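Local coordinates for lipase (Photobacterium sp. M37, PDB 2ORY), which hydrolyses triacylglycerols as a cold-adapted lipase of the class 3 family, with an alpha/beta hydrolase fold, at residues A[10-15]-A[74-79]. Sequence-based numbering, arbitrary orientation.
Sequences LAFSYM and YVIQKK
The N-terminal helix 5-15 packs here on one face of the central sheet, its Phe12 and Met15 meeting Tyr74 and Ile76 of strand 66-78; all four touching residues are buried. The phenol of Tyr74 reaches across to the helix backbone and donates a hydrogen bond from its hydroxyl to the carbonyl oxygen of Phe12, with OH to O at 2.8 Å. The hydroxyl meets the oxygen at a C=O...donor angle of 124°, tilted 24° from the carbonyl plane. Ser16 OG is hydrogen-bonded to the same oxygen, which is thus gripped by two side chains. The CB of Tyr74 points toward the helix, and with CG set between the backbone N and the carbonyl carbon the ring carries OH to Phe12 O. The Met15 side chain crosses that of Tyr74 at about a right angle; its chain, extended as far as SD, bends at chi3 (82°) and brings CE to 3.4 Å from Tyr74 OH and 3.7 Å from Tyr74 CE1. In this alpha/beta hydrolase sheet, strand 66-78 runs antiparallel between 52-63 and 84-90, and Ile76, two residues after Tyr74, points from the same face. Its CG1 branch meets the CD2-CE2 bond of the Phe12 ring obliquely: Ile76 CG1 stands 3.7 Å from Phe12 CE2, and Ile76 CD1 is equally close to Phe12 CD2. Trp52, edge-to-face, and Phe47 also meet the Phe12 ring, while Met37 of helix 30-43 touches both Met15 and Tyr74.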
loop_
_atom_site.group_PDB
_atom_site.type_symbol
_atom_site.label_atom_id
_atom_site.label_comp_id
_atom_site.label_asym_id
_atom_site.label_seq_id
_atom_site.Cartn_x
_atom_site.Cartn_y
_atom_site.Cartn_z
ATOM N N LEU A 10 -5.857 6.773 -5.638
ATOM C CA LEU A 10 -5.964 5.426 -6.206
ATOM C C LEU A 10 -5.151 5.432 -7.491
ATOM O O LEU A 10 -4.460 4.469 -7.811
ATOM C CB LEU A 10 -7.418 5.084 -6.547
ATOM C CG LEU A 10 -7.592 3.686 -7.159
ATOM C CD1 LEU A 10 -7.279 2.649 -6.070
ATOM C CD2 LEU A 10 -9.004 3.488 -7.695
ATOM N N ALA A 11 -5.251 6.541 -8.225
ATOM C CA ALA A 11 -4.523 6.717 -9.473
ATOM C C ALA A 11 -3.014 6.702 -9.246
ATOM O O ALA A 11 -2.264 6.128 -10.032
ATOM C CB ALA A 11 -4.945 8.039 -10.143
ATOM N N PHE A 12 -2.561 7.351 -8.182
ATOM C CA PHE A 12 -1.135 7.380 -7.884
ATOM C C PHE A 12 -0.673 6.024 -7.380
ATOM O O PHE A 12 0.437 5.591 -7.677
ATOM C CB PHE A 12 -0.824 8.434 -6.824
ATOM C CG PHE A 12 -0.850 9.841 -7.343
ATOM C CD1 PHE A 12 -1.755 10.773 -6.830
ATOM C CD2 PHE A 12 0.056 10.244 -8.321
ATOM C CE1 PHE A 12 -1.752 12.085 -7.281
ATOM C CE2 PHE A 12 0.065 11.551 -8.780
ATOM C CZ PHE A 12 -0.840 12.479 -8.257
ATOM N N SER A 13 -1.530 5.357 -6.616
ATOM C CA SER A 13 -1.187 4.052 -6.085
ATOM C C SER A 13 -1.021 3.068 -7.230
ATOM O O SER A 13 -0.116 2.231 -7.204
ATOM C CB SER A 13 -2.267 3.546 -5.128
ATOM O OG SER A 13 -2.201 4.218 -3.880
ATOM N N TYR A 14 -1.881 3.172 -8.239
ATOM C CA TYR A 14 -1.806 2.253 -9.379
ATOM C C TYR A 14 -0.718 2.575 -10.388
ATOM O O TYR A 14 -0.166 1.669 -11.023
ATOM C CB TYR A 14 -3.166 2.125 -10.074
ATOM C CG TYR A 14 -4.033 1.059 -9.418
ATOM C CD1 TYR A 14 -4.347 1.137 -8.057
ATOM C CD2 TYR A 14 -4.499 -0.046 -10.137
ATOM C CE1 TYR A 14 -5.096 0.145 -7.423
ATOM C CE2 TYR A 14 -5.264 -1.055 -9.514
ATOM C CZ TYR A 14 -5.555 -0.951 -8.150
ATOM O OH TYR A 14 -6.290 -1.925 -7.497
ATOM N N MET A 15 -0.386 3.854 -10.516
ATOM C CA MET A 15 0.679 4.269 -11.423
ATOM C C MET A 15 2.000 3.705 -10.887
ATOM O O MET A 15 2.959 3.538 -11.635
ATOM C CB MET A 15 0.753 5.799 -11.485
ATOM C CG MET A 15 1.706 6.339 -12.557
ATOM S SD MET A 15 1.693 8.153 -12.645
ATOM C CE MET A 15 2.779 8.564 -11.326
ATOM N N TYR A 74 8.067 6.810 -4.628
ATOM C CA TYR A 74 8.350 8.067 -5.315
ATOM C C TYR A 74 7.484 9.156 -4.683
ATOM O O TYR A 74 6.558 8.867 -3.901
ATOM C CB TYR A 74 8.092 7.963 -6.836
ATOM C CG TYR A 74 6.651 7.744 -7.260
ATOM C CD1 TYR A 74 5.894 8.784 -7.773
ATOM C CD2 TYR A 74 6.034 6.504 -7.103
ATOM C CE1 TYR A 74 4.551 8.600 -8.114
ATOM C CE2 TYR A 74 4.689 6.308 -7.434
ATOM C CZ TYR A 74 3.953 7.363 -7.936
ATOM O OH TYR A 74 2.614 7.204 -8.206
ATOM N N VAL A 75 7.820 10.407 -4.990
ATOM C CA VAL A 75 7.083 11.560 -4.486
ATOM C C VAL A 75 6.666 12.474 -5.650
ATOM O O VAL A 75 7.502 12.858 -6.467
ATOM C CB VAL A 75 7.946 12.379 -3.499
ATOM C CG1 VAL A 75 7.113 13.489 -2.888
ATOM C CG2 VAL A 75 8.520 11.473 -2.416
ATOM N N ILE A 76 5.375 12.803 -5.730
ATOM C CA ILE A 76 4.857 13.689 -6.782
ATOM C C ILE A 76 4.530 15.016 -6.107
ATOM O O ILE A 76 3.958 15.037 -5.021
ATOM C CB ILE A 76 3.518 13.193 -7.412
ATOM C CG1 ILE A 76 3.588 11.704 -7.734
ATOM C CG2 ILE A 76 3.200 13.982 -8.663
ATOM C CD1 ILE A 76 3.234 10.836 -6.525
ATOM N N GLN A 77 4.886 16.114 -6.754
ATOM C CA GLN A 77 4.598 17.433 -6.217
ATOM C C GLN A 77 3.673 18.168 -7.180
ATOM O O GLN A 77 3.919 18.190 -8.384
ATOM C CB GLN A 77 5.889 18.239 -6.045
ATOM C CG GLN A 77 5.654 19.676 -5.585
ATOM C CD GLN A 77 6.937 20.486 -5.454
ATOM O OE1 GLN A 77 6.925 21.603 -4.937
ATOM N NE2 GLN A 77 8.047 19.929 -5.926
ATOM N N LYS A 78 2.607 18.752 -6.649
ATOM C CA LYS A 78 1.677 19.516 -7.470
ATOM C C LYS A 78 2.329 20.847 -7.857
ATOM O O LYS A 78 2.690 21.634 -6.982
ATOM C CB LYS A 78 0.386 19.781 -6.692
ATOM C CG LYS A 78 -0.447 20.935 -7.246
ATOM C CD LYS A 78 -1.822 20.496 -7.709
ATOM C CE LYS A 78 -2.692 20.053 -6.548
ATOM N NZ LYS A 78 -4.094 19.800 -6.986
ATOM N N LYS A 79 2.482 21.099 -9.159
ATOM C CA LYS A 79 3.099 22.347 -9.640
ATOM C C LYS A 79 2.366 23.571 -9.102
ATOM O O LYS A 79 1.155 23.542 -8.905
ATOM C CB LYS A 79 3.072 22.418 -11.172
ATOM C CG LYS A 79 4.031 21.494 -11.905
ATOM C CD LYS A 79 5.471 21.866 -11.638
ATOM C CE LYS A 79 6.355 21.475 -12.809
ATOM N NZ LYS A 79 6.040 22.264 -14.044
#